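Local atomic coordinates of diguanylate cyclase DosC (Escherichia coli, PDB entry 4ZVA), a protein that senses oxygen through a haem-binding globin domain and makes the second messenger cyclic di-GMP from GTP as a diguanylate cyclase. Residues 21-25 with 123-127; 30-34 with 64-69; 107-111 with 139-143. One frame throughout, in Å; residues are numbered along the deposited sequence.

Contact 1 of 3, residues 21-25 with 123-127; sequences KAAEI and YSAAE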
loop_
_atom_site.group_PDB
_atom_site.type_symbol
_atom_site.label_atom_id
_atom_site.label_comp_id
_atom_site.label_asym_id
_atom_site.label_seq_id
_atom_site.Cartn_x
_atom_site.Cartn_y
_atom_site.Cartn_z
ATOM N N LYS A 21 -10.117 -17.679 -0.685
ATOM C CA LYS A 21 -11.029 -16.779 0.003
ATOM C C LYS A 21 -10.819 -15.348 -0.465
ATOM O O LYS A 21 -11.760 -14.556 -0.501
ATOM C CB LYS A 21 -10.846 -16.885 1.518
ATOM C CG LYS A 21 -11.297 -18.218 2.091
ATOM C CD LYS A 21 -11.158 -18.259 3.603
ATOM C CE LYS A 21 -11.662 -19.580 4.158
ATOM N NZ LYS A 21 -10.865 -20.730 3.651
ATOM N N ALA A 22 -9.583 -15.025 -0.840
ATOM C CA ALA A 22 -9.279 -13.731 -1.435
ATOM C C ALA A 22 -10.013 -13.570 -2.766
ATOM O O ALA A 22 -10.557 -12.504 -3.066
ATOM C CB ALA A 22 -7.775 -13.569 -1.627
ATOM N N ALA A 23 -10.008 -14.625 -3.571
ATOM C CA ALA A 23 -10.739 -14.614 -4.833
ATOM C C ALA A 23 -12.242 -14.519 -4.585
ATOM O O ALA A 23 -12.953 -13.834 -5.314
ATOM C CB ALA A 23 -10.414 -15.854 -5.655
ATOM N N GLU A 24 -12.715 -15.206 -3.549
ATOM C CA GLU A 24 -14.136 -15.200 -3.215
ATOM C C GLU A 24 -14.591 -13.790 -2.858
ATOM O O GLU A 24 -15.614 -13.316 -3.350
ATOM C CB GLU A 24 -14.421 -16.166 -2.058
ATOM C CG GLU A 24 -15.898 -16.502 -1.850
ATOM C CD GLU A 24 -16.645 -15.472 -1.021
ATOM O OE1 GLU A 24 -15.992 -14.702 -0.285
ATOM O OE2 GLU A 24 -17.891 -15.438 -1.104
ATOM N N ILE A 25 -13.813 -13.122 -2.014
ATOM C CA ILE A 25 -14.098 -11.749 -1.621
ATOM C C ILE A 25 -14.138 -10.839 -2.842
ATOM O O ILE A 25 -15.034 -10.007 -2.982
ATOM C CB ILE A 25 -13.049 -11.221 -0.615
ATOM C CG1 ILE A 25 -13.229 -11.898 0.743
ATOM C CG2 ILE A 25 -13.165 -9.716 -0.454
ATOM C CD1 ILE A 25 -14.543 -11.576 1.415
ATOM N N TYR A 123 -15.258 -15.521 7.761
ATOM C CA TYR A 123 -14.013 -16.258 7.929
ATOM C C TYR A 123 -13.455 -16.027 9.330
ATOM O O TYR A 123 -13.852 -15.082 10.007
ATOM C CB TYR A 123 -13.004 -15.845 6.855
ATOM C CG TYR A 123 -13.520 -16.029 5.442
ATOM C CD1 TYR A 123 -14.304 -17.128 5.110
ATOM C CD2 TYR A 123 -13.245 -15.099 4.447
ATOM C CE1 TYR A 123 -14.782 -17.309 3.825
ATOM C CE2 TYR A 123 -13.724 -15.270 3.155
ATOM C CZ TYR A 123 -14.491 -16.378 2.852
ATOM O OH TYR A 123 -14.973 -16.560 1.574
ATOM N N SER A 124 -12.539 -16.887 9.766
ATOM C CA SER A 124 -11.904 -16.711 11.069
ATOM C C SER A 124 -10.964 -15.515 11.036
ATOM O O SER A 124 -10.582 -15.051 9.963
ATOM C CB SER A 124 -11.140 -17.969 11.488
ATOM O OG SER A 124 -9.934 -18.104 10.757
ATOM N N ALA A 125 -10.605 -15.010 12.212
ATOM C CA ALA A 125 -9.710 -13.863 12.304
ATOM C C ALA A 125 -8.359 -14.172 11.667
ATOM O O ALA A 125 -7.779 -13.326 10.989
ATOM C CB ALA A 125 -9.531 -13.447 13.754
ATOM N N ALA A 126 -7.875 -15.394 11.868
ATOM C CA ALA A 126 -6.611 -15.823 11.277
ATOM C C ALA A 126 -6.703 -15.830 9.755
ATOM O O ALA A 126 -5.761 -15.450 9.064
ATOM C CB ALA A 126 -6.216 -17.198 11.794
ATOM N N GLU A 127 -7.844 -16.271 9.236
ATOM C CA GLU A 127 -8.064 -16.282 7.795
ATOM C C GLU A 127 -8.165 -14.864 7.245
ATOM O O GLU A 127 -7.591 -14.555 6.200
ATOM C CB GLU A 127 -9.328 -17.078 7.453
ATOM C CG GLU A 127 -9.161 -18.572 7.664
ATOM C CD GLU A 127 -10.457 -19.342 7.512
ATOM O OE1 GLU A 127 -11.542 -18.722 7.574
ATOM O OE2 GLU A 127 -10.387 -20.575 7.334
HETATM O O HOH W 1 -8.644 -21.082 5.069
#
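The aliphatic chain of K21 lies across one face of the Y123 ring. Its CD sits almost centrally over the ring, 3.6 Å from the centroid and 7° off the normal, a CH-pi contact; nearer the backbone, K21 CB lies 3.7 Å from Y123 CE2. Extended through chi2 and chi3, the lysine runs straight over the ring and bends only at chi4 (62°), which lifts NZ away from the ring face, so any cation-pi attraction is long and at most weak. The ammonium group turns instead to E127: a long salt bridge of 3.7 Å joins K21 NZ and E127 OE2, and a water beside the pair bridges it, accepting from NZ and donating to OE2. The same carboxylate closes a capping box at the start of helix 125-147, where S124 N donates to E127 OE1 (3.0 Å) from above the carboxylate plane and S124 OG accepts from E127 N. The contact thereby ties the first turn of this last helix of the globin domain to helix 16-43, near the second subunit, whose A125 packs on A125 and A126. At the far end of the ring, E24 OE1 lies close to the ring plane, 2.8 Å from Y123 OH in a weak hydrogen bond, the carboxylate and ring planes 84° apart. A leucine in place of Y123 would probably leave the K21 chain without its flat support and E24 without its hydroxyl partner. I25 adds an oblique apolar contact, its CD1 4.2 Å from Y123 CE2, and also packs on L114, V117 and I118 of helix 100-119.

Contact 2 of 3, residues 30-34 with 64-69; sequences AHYLS and MERWII. With HEM (protoporphyrin IX containing Fe), chain C.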
loop_
_atom_site.group_PDB
_atom_site.type_symbol
_atom_site.label_atom_id
_atom_site.label_comp_id
_atom_site.label_asym_id
_atom_site.label_seq_id
_atom_site.Cartn_x
_atom_site.Cartn_y
_atom_site.Cartn_z
ATOM N N ALA A 30 -16.687 -7.197 -5.900
ATOM C CA ALA A 30 -16.087 -6.314 -6.905
ATOM C C ALA A 30 -17.036 -5.198 -7.319
ATOM O O ALA A 30 -16.613 -4.063 -7.534
ATOM C CB ALA A 30 -15.663 -7.107 -8.133
ATOM N N HIS A 31 -18.322 -5.523 -7.418
ATOM C CA HIS A 31 -19.326 -4.543 -7.812
ATOM C C HIS A 31 -19.417 -3.411 -6.792
ATOM O O HIS A 31 -19.321 -2.237 -7.152
ATOM C CB HIS A 31 -20.692 -5.215 -7.984
ATOM C CG HIS A 31 -21.754 -4.302 -8.514
ATOM N ND1 HIS A 31 -21.655 -3.675 -9.738
ATOM C CD2 HIS A 31 -22.940 -3.914 -7.989
ATOM C CE1 HIS A 31 -22.733 -2.938 -9.942
ATOM N NE2 HIS A 31 -23.529 -3.066 -8.895
ATOM N N TYR A 32 -19.583 -3.770 -5.522
ATOM C CA TYR A 32 -19.609 -2.786 -4.449
ATOM C C TYR A 32 -18.333 -1.953 -4.435
ATOM O O TYR A 32 -18.380 -0.730 -4.304
ATOM C CB TYR A 32 -19.787 -3.463 -3.085
ATOM C CG TYR A 32 -19.306 -2.601 -1.933
ATOM C CD1 TYR A 32 -20.093 -1.573 -1.434
ATOM C CD2 TYR A 32 -18.054 -2.802 -1.360
ATOM C CE1 TYR A 32 -19.657 -0.775 -0.394
ATOM C CE2 TYR A 32 -17.608 -2.007 -0.320
ATOM C CZ TYR A 32 -18.415 -0.996 0.160
ATOM O OH TYR A 32 -17.978 -0.203 1.197
ATOM N N LEU A 33 -17.197 -2.630 -4.570
ATOM C CA LEU A 33 -15.896 -1.975 -4.488
ATOM C C LEU A 33 -15.706 -0.938 -5.588
ATOM O O LEU A 33 -15.256 0.172 -5.321
ATOM C CB LEU A 33 -14.776 -3.016 -4.547
ATOM C CG LEU A 33 -14.608 -3.916 -3.321
ATOM C CD1 LEU A 33 -13.592 -5.008 -3.595
ATOM C CD2 LEU A 33 -14.194 -3.097 -2.106
ATOM N N SER A 34 -16.072 -1.289 -6.818
ATOM C CA SER A 34 -15.903 -0.376 -7.944
ATOM C C SER A 34 -16.776 0.868 -7.803
ATOM O O SER A 34 -16.359 1.973 -8.151
ATOM C CB SER A 34 -16.216 -1.089 -9.265
ATOM O OG SER A 34 -17.582 -1.461 -9.339
ATOM N N MET A 64 -12.963 -1.569 -13.391
ATOM C CA MET A 64 -12.465 -1.782 -12.033
ATOM C C MET A 64 -12.864 -3.151 -11.484
ATOM O O MET A 64 -12.065 -3.809 -10.822
ATOM C CB MET A 64 -12.962 -0.681 -11.095
ATOM C CG MET A 64 -12.173 0.619 -11.171
ATOM S SD MET A 64 -10.453 0.441 -10.643
ATOM C CE MET A 64 -10.651 -0.381 -9.066
ATOM N N GLU A 65 -14.099 -3.571 -11.751
ATOM C CA GLU A 65 -14.562 -4.887 -11.318
ATOM C C GLU A 65 -13.674 -5.989 -11.867
ATOM O O GLU A 65 -13.266 -6.896 -11.144
ATOM C CB GLU A 65 -16.000 -5.140 -11.770
ATOM C CG GLU A 65 -17.066 -4.566 -10.875
ATOM C CD GLU A 65 -18.425 -5.179 -11.154
ATOM O OE1 GLU A 65 -18.512 -6.424 -11.242
ATOM O OE2 GLU A 65 -19.401 -4.417 -11.292
ATOM N N ARG A 66 -13.390 -5.901 -13.161
ATOM C CA ARG A 66 -12.538 -6.871 -13.830
ATOM C C ARG A 66 -11.125 -6.825 -13.258
ATOM O O ARG A 66 -10.504 -7.863 -13.033
ATOM C CB ARG A 66 -12.521 -6.608 -15.335
ATOM C CG ARG A 66 -11.740 -7.625 -16.148
ATOM C CD ARG A 66 -11.680 -7.216 -17.614
ATOM N NE ARG A 66 -12.912 -6.555 -18.042
ATOM C CZ ARG A 66 -12.989 -5.279 -18.409
ATOM N NH1 ARG A 66 -11.900 -4.521 -18.419
ATOM N NH2 ARG A 66 -14.154 -4.763 -18.776
ATOM N N TRP A 67 -10.627 -5.617 -13.016
ATOM C CA TRP A 67 -9.279 -5.441 -12.485
ATOM C C TRP A 67 -9.139 -6.090 -11.113
ATOM O O TRP A 67 -8.201 -6.849 -10.867
ATOM C CB TRP A 67 -8.924 -3.954 -12.394
ATOM C CG TRP A 67 -7.476 -3.702 -12.077
ATOM C CD1 TRP A 67 -6.478 -3.432 -12.966
ATOM C CD2 TRP A 67 -6.864 -3.699 -10.777
ATOM N NE1 TRP A 67 -5.285 -3.262 -12.306
ATOM C CE2 TRP A 67 -5.494 -3.421 -10.961
ATOM C CE3 TRP A 67 -7.342 -3.904 -9.478
ATOM C CZ2 TRP A 67 -4.597 -3.341 -9.895
ATOM C CZ3 TRP A 67 -6.450 -3.827 -8.420
ATOM C CH2 TRP A 67 -5.092 -3.549 -8.636
ATOM N N ILE A 68 -10.080 -5.783 -10.225
ATOM C CA ILE A 68 -10.062 -6.300 -8.861
ATOM C C ILE A 68 -10.073 -7.823 -8.843
ATOM O O ILE A 68 -9.288 -8.448 -8.130
ATOM C CB ILE A 68 -11.253 -5.762 -8.049
ATOM C CG1 ILE A 68 -11.094 -4.258 -7.825
ATOM C CG2 ILE A 68 -11.365 -6.485 -6.717
ATOM C CD1 ILE A 68 -12.331 -3.580 -7.293
ATOM N N ILE A 69 -10.956 -8.419 -9.639
ATOM C CA ILE A 69 -11.043 -9.872 -9.713
ATOM C C ILE A 69 -9.763 -10.482 -10.277
ATOM O O ILE A 69 -9.247 -11.454 -9.732
ATOM C CB ILE A 69 -12.243 -10.326 -10.575
ATOM C CG1 ILE A 69 -13.557 -9.891 -9.926
ATOM C CG2 ILE A 69 -12.230 -11.838 -10.763
ATOM C CD1 ILE A 69 -14.785 -10.205 -10.757
HETATM C CHA HEM C . -9.176 3.673 -17.073
HETATM C CHB HEM C . -9.421 7.502 -14.107
HETATM C CHC HEM C . -7.104 4.929 -10.729
HETATM C CHD HEM C . -7.848 0.879 -13.277
HETATM C C1A HEM C . -9.482 4.920 -16.572
HETATM C C2A HEM C . -10.248 5.966 -17.228
HETATM C C3A HEM C . -10.310 7.012 -16.402
HETATM C C4A HEM C . -9.586 6.681 -15.197
HETATM C CMA HEM C . -11.024 8.352 -16.674
HETATM C CAA HEM C . -10.900 5.901 -18.627
HETATM C CBA HEM C . -11.905 4.754 -18.676
HETATM C CGA HEM C . -12.753 4.870 -19.912
HETATM O O1A HEM C . -12.967 6.014 -20.390
HETATM O O2A HEM C . -13.221 3.814 -20.407
HETATM C C1B HEM C . -8.836 7.135 -12.919
HETATM C C2B HEM C . -8.760 7.948 -11.722
HETATM C C3B HEM C . -8.112 7.232 -10.783
HETATM C C4B HEM C . -7.770 5.952 -11.366
HETATM C CMB HEM C . -9.342 9.379 -11.631
HETATM C CAB HEM C . -7.747 7.591 -9.319
HETATM C CBB HEM C . -8.095 8.723 -8.702
HETATM C C1C HEM C . -7.179 3.599 -11.074
HETATM C C2C HEM C . -6.853 2.473 -10.222
HETATM C C3C HEM C . -7.056 1.345 -10.932
HETATM C C4C HEM C . -7.521 1.737 -12.249
HETATM C CMC HEM C . -6.361 2.629 -8.764
HETATM C CAC HEM C . -6.873 -0.139 -10.523
HETATM C CBC HEM C . -6.527 -0.550 -9.298
HETATM C C1D HEM C . -8.270 1.238 -14.541
HETATM C C2D HEM C . -8.568 0.311 -15.612
HETATM C C3D HEM C . -8.988 1.185 -16.803
HETATM C C4D HEM C . -8.893 2.548 -16.329
HETATM C CMD HEM C . -8.487 -1.230 -15.542
HETATM C CAD HEM C . -9.412 0.734 -18.219
HETATM C CBD HEM C . -8.264 -0.023 -18.882
HETATM C CGD HEM C . -8.492 -0.117 -20.368
HETATM O O1D HEM C . -7.785 -0.918 -21.031
HETATM O O2D HEM C . -9.379 0.606 -20.891
HETATM N NA HEM C . -9.091 5.397 -15.335
HETATM N NB HEM C . -8.224 5.924 -12.669
HETATM N NC HEM C . -7.582 3.113 -12.300
HETATM N ND HEM C . -8.469 2.536 -15.003
HETATM FE FE HEM C . -8.103 4.273 -13.910
HETATM O O HOH W 2 -19.658 -1.791 -11.148
#
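A30 and L33 meet I69 and I68 on the close-packed side of this helix pair, buried except for I69, which is partly exposed. The methyl of A30 rests against I69 CG1, and the CD1 tip of I68 reaches L33 CB at 3.7 Å. I68 gets there by an extended chain, its chi2 near trans, which carries CD1 over to L33. Alanine and serine at the meeting point let the backbones come near, with A30 CA 4.9 Å from E65 CA and S34 CB 3.8 Å from M64 CB. Within the protoglobin fold these are helices 16-43 and 54-72, whose local axes approach to 8.6 Å at 122° between their directions. From the second helix, side chains continue past the contact to the haem: M64 SD lies 3.5 Å from haem C3C, and the W67 indole offers a face to the vinyl carbon CBC while its NE1 hydrogen-bonds to Q86 OE1. Toward solvent the contact turns polar: E65, partly exposed, passes A30 O and S34 OG, both on buried residues, with its CG, and its carboxylate receives H31 ND1 at OE2, 2.8 Å away with an N-H...O angle of 163°. OE2 lies in the imidazole plane, yet the donor comes from above the carboxylate plane, the two planes being 72° apart. H31 is exposed, and a water donates to both E65 OE2 and S34 OG. That serine in turn donates a hydrogen bond to H31 O, one turn back, its first torsion placing OG between the backbone N and the carbonyl carbon and so toward that acceptor.

Contact 3 of 3, residues 107-111 with 139-143; sequences FRVLK and IDIAM. With HEM (protoporphyrin IX containing Fe), chain C.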
loop_
_atom_site.group_PDB
_atom_site.type_symbol
_atom_site.label_atom_id
_atom_site.label_comp_id
_atom_site.label_asym_id
_atom_site.label_seq_id
_atom_site.Cartn_x
_atom_site.Cartn_y
_atom_site.Cartn_z
ATOM N N PHE A 107 -5.437 3.800 -5.493
ATOM C CA PHE A 107 -5.037 2.536 -4.889
ATOM C C PHE A 107 -5.227 2.544 -3.377
ATOM O O PHE A 107 -5.598 1.527 -2.789
ATOM C CB PHE A 107 -3.581 2.217 -5.222
ATOM C CG PHE A 107 -3.389 1.608 -6.580
ATOM C CD1 PHE A 107 -3.546 0.245 -6.767
ATOM C CD2 PHE A 107 -3.042 2.393 -7.665
ATOM C CE1 PHE A 107 -3.368 -0.322 -8.015
ATOM C CE2 PHE A 107 -2.861 1.832 -8.914
ATOM C CZ PHE A 107 -3.024 0.472 -9.089
ATOM N N ARG A 108 -4.952 3.682 -2.748
ATOM C CA ARG A 108 -5.113 3.794 -1.305
ATOM C C ARG A 108 -6.585 3.684 -0.931
ATOM O O ARG A 108 -6.939 3.025 0.045
ATOM C CB ARG A 108 -4.530 5.107 -0.781
ATOM C CG ARG A 108 -4.471 5.167 0.740
ATOM C CD ARG A 108 -3.874 6.470 1.245
ATOM N NE ARG A 108 -4.764 7.605 1.036
ATOM C CZ ARG A 108 -5.811 7.881 1.807
ATOM N NH1 ARG A 108 -6.100 7.097 2.837
ATOM N NH2 ARG A 108 -6.569 8.937 1.548
ATOM N N VAL A 109 -7.436 4.339 -1.716
ATOM C CA VAL A 109 -8.877 4.270 -1.509
ATOM C C VAL A 109 -9.369 2.832 -1.623
ATOM O O VAL A 109 -10.140 2.364 -0.784
ATOM C CB VAL A 109 -9.639 5.151 -2.523
ATOM C CG1 VAL A 109 -11.130 4.891 -2.438
ATOM C CG2 VAL A 109 -9.333 6.620 -2.281
ATOM N N LEU A 110 -8.900 2.135 -2.655
ATOM C CA LEU A 110 -9.278 0.745 -2.890
ATOM C C LEU A 110 -8.885 -0.142 -1.713
ATOM O O LEU A 110 -9.699 -0.913 -1.210
ATOM C CB LEU A 110 -8.634 0.222 -4.175
ATOM C CG LEU A 110 -8.911 -1.246 -4.508
ATOM C CD1 LEU A 110 -10.412 -1.485 -4.676
ATOM C CD2 LEU A 110 -8.145 -1.680 -5.751
ATOM N N LYS A 111 -7.633 -0.031 -1.280
ATOM C CA LYS A 111 -7.150 -0.804 -0.141
ATOM C C LYS A 111 -7.917 -0.462 1.133
ATOM O O LYS A 111 -8.170 -1.332 1.967
ATOM C CB LYS A 111 -5.650 -0.574 0.067
ATOM C CG LYS A 111 -4.778 -1.236 -0.987
ATOM C CD LYS A 111 -3.299 -0.925 -0.794
ATOM C CE LYS A 111 -2.985 0.521 -1.146
ATOM N NZ LYS A 111 -1.522 0.798 -1.110
ATOM N N ILE A 139 -2.304 -6.006 -4.446
ATOM C CA ILE A 139 -2.680 -4.697 -4.959
ATOM C C ILE A 139 -1.442 -3.808 -5.089
ATOM O O ILE A 139 -1.285 -3.087 -6.078
ATOM C CB ILE A 139 -3.733 -4.022 -4.061
ATOM C CG1 ILE A 139 -5.054 -4.795 -4.134
ATOM C CG2 ILE A 139 -3.965 -2.576 -4.482
ATOM C CD1 ILE A 139 -6.147 -4.223 -3.273
ATOM N N ASP A 140 -0.558 -3.880 -4.097
ATOM C CA ASP A 140 0.668 -3.084 -4.106
ATOM C C ASP A 140 1.634 -3.476 -5.223
ATOM O O ASP A 140 2.221 -2.606 -5.867
ATOM C CB ASP A 140 1.382 -3.192 -2.758
ATOM C CG ASP A 140 0.817 -2.242 -1.720
ATOM O OD1 ASP A 140 0.056 -1.328 -2.100
ATOM O OD2 ASP A 140 1.147 -2.400 -0.524
ATOM N N ILE A 141 1.807 -4.777 -5.449
ATOM C CA ILE A 141 2.694 -5.240 -6.513
ATOM C C ILE A 141 2.142 -4.813 -7.874
ATOM O O ILE A 141 2.901 -4.462 -8.778
ATOM C CB ILE A 141 2.920 -6.783 -6.466
ATOM C CG1 ILE A 141 4.042 -7.196 -7.418
ATOM C CG2 ILE A 141 1.663 -7.560 -6.798
ATOM C CD1 ILE A 141 5.407 -6.815 -6.933
ATOM N N ALA A 142 0.819 -4.835 -8.013
ATOM C CA ALA A 142 0.171 -4.411 -9.245
ATOM C C ALA A 142 0.336 -2.910 -9.459
ATOM O O ALA A 142 0.555 -2.457 -10.582
ATOM C CB ALA A 142 -1.303 -4.787 -9.228
ATOM N N MET A 143 0.235 -2.141 -8.377
ATOM C CA MET A 143 0.392 -0.691 -8.461
ATOM C C MET A 143 1.789 -0.309 -8.932
ATOM O O MET A 143 1.952 0.605 -9.740
ATOM C CB MET A 143 0.114 -0.022 -7.116
ATOM C CG MET A 143 0.427 1.470 -7.128
ATOM S SD MET A 143 -0.150 2.377 -5.686
ATOM C CE MET A 143 0.946 1.738 -4.425
HETATM C CHA HEM C . -9.176 3.673 -17.073
HETATM C CHB HEM C . -9.421 7.502 -14.107
HETATM C CHC HEM C . -7.104 4.929 -10.729
HETATM C CHD HEM C . -7.848 0.879 -13.277
HETATM C C1A HEM C . -9.482 4.920 -16.572
HETATM C C2A HEM C . -10.248 5.966 -17.228
HETATM C C3A HEM C . -10.310 7.012 -16.402
HETATM C C4A HEM C . -9.586 6.681 -15.197
HETATM C CMA HEM C . -11.024 8.352 -16.674
HETATM C CAA HEM C . -10.900 5.901 -18.627
HETATM C CBA HEM C . -11.905 4.754 -18.676
HETATM C CGA HEM C . -12.753 4.870 -19.912
HETATM O O1A HEM C . -12.967 6.014 -20.390
HETATM O O2A HEM C . -13.221 3.814 -20.407
HETATM C C1B HEM C . -8.836 7.135 -12.919
HETATM C C2B HEM C . -8.760 7.948 -11.722
HETATM C C3B HEM C . -8.112 7.232 -10.783
HETATM C C4B HEM C . -7.770 5.952 -11.366
HETATM C CMB HEM C . -9.342 9.379 -11.631
HETATM C CAB HEM C . -7.747 7.591 -9.319
HETATM C CBB HEM C . -8.095 8.723 -8.702
HETATM C C1C HEM C . -7.179 3.599 -11.074
HETATM C C2C HEM C . -6.853 2.473 -10.222
HETATM C C3C HEM C . -7.056 1.345 -10.932
HETATM C C4C HEM C . -7.521 1.737 -12.249
HETATM C CMC HEM C . -6.361 2.629 -8.764
HETATM C CAC HEM C . -6.873 -0.139 -10.523
HETATM C CBC HEM C . -6.527 -0.550 -9.298
HETATM C C1D HEM C . -8.270 1.238 -14.541
HETATM C C2D HEM C . -8.568 0.311 -15.612
HETATM C C3D HEM C . -8.988 1.185 -16.803
HETATM C C4D HEM C . -8.893 2.548 -16.329
HETATM C CMD HEM C . -8.487 -1.230 -15.542
HETATM C CAD HEM C . -9.412 0.734 -18.219
HETATM C CBD HEM C . -8.264 -0.023 -18.882
HETATM C CGD HEM C . -8.492 -0.117 -20.368
HETATM O O1D HEM C . -7.785 -0.918 -21.031
HETATM O O2D HEM C . -9.379 0.606 -20.891
HETATM N NA HEM C . -9.091 5.397 -15.335
HETATM N NB HEM C . -8.224 5.924 -12.669
HETATM N NC HEM C . -7.582 3.113 -12.300
HETATM N ND HEM C . -8.469 2.536 -15.003
HETATM FE FE HEM C . -8.103 4.273 -13.910
#
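F107 is held between M143 and the haem where helices 100-119 and 125-147, two helices of the globin fold, run nearly antiparallel (167°), their local axes 11.1 Å apart. The aromatic contacts come first. M143 CB stands over the centre of one ring face, 3.6 Å from the centroid, as a CH-pi contact, and M143 SD completes a Met-aromatic contact, placed obliquely at 4.0 Å from the centroid. The opposite face takes the haem methyl CMC, off toward the rim, and F107 CE1 lies 3.4 Å from the haem vinyl carbon CBC. With both faces covered and I139 CG2 in the plane at its edge, the ring is probably restrained from turning.

Apolar packing then spreads from I139. Its CG2 branch touches F107 CD1 as well as K111 CG, and its CD1 branch reaches L110 CD2 at 4.1 Å; L110 continues to W67 and I68 of helix 54-72.

The charged contact is buried at the subunit interface. D140 OD2 forms a salt bridge with K111 NZ of the second subunit, and K111 NZ with D140 OD2 of that subunit, so the two carboxylates probably offset the closeness of the two K111 NZ groups, one from each subunit. Within the chain, K111 bends at chi3 (-71°) to deliver NZ to the syn lone pair of D140 OD1, 2.8 Å away.

Overall arrangement
Contact 1 is a surface contact, whereas contacts 2 and 3 are buried and both touch the haem. Helix 16-43 serves contacts 1 and 2, helix 125-147 contacts 1 and 3, so the last helix is tied at its start and again farther along. The centres of contacts 2 and 3 are 12 Å apart, and they join directly through W67, which packs on F107 and A142. The centre of contact 1 is 17 Å from that of contact 2 and 18 Å from that of contact 3. Its charged pair is long and water-bridged; contact 2 pairs apolar packing with a polar, hydrated margin, and contact 3 buries its ion pair against the second subunit.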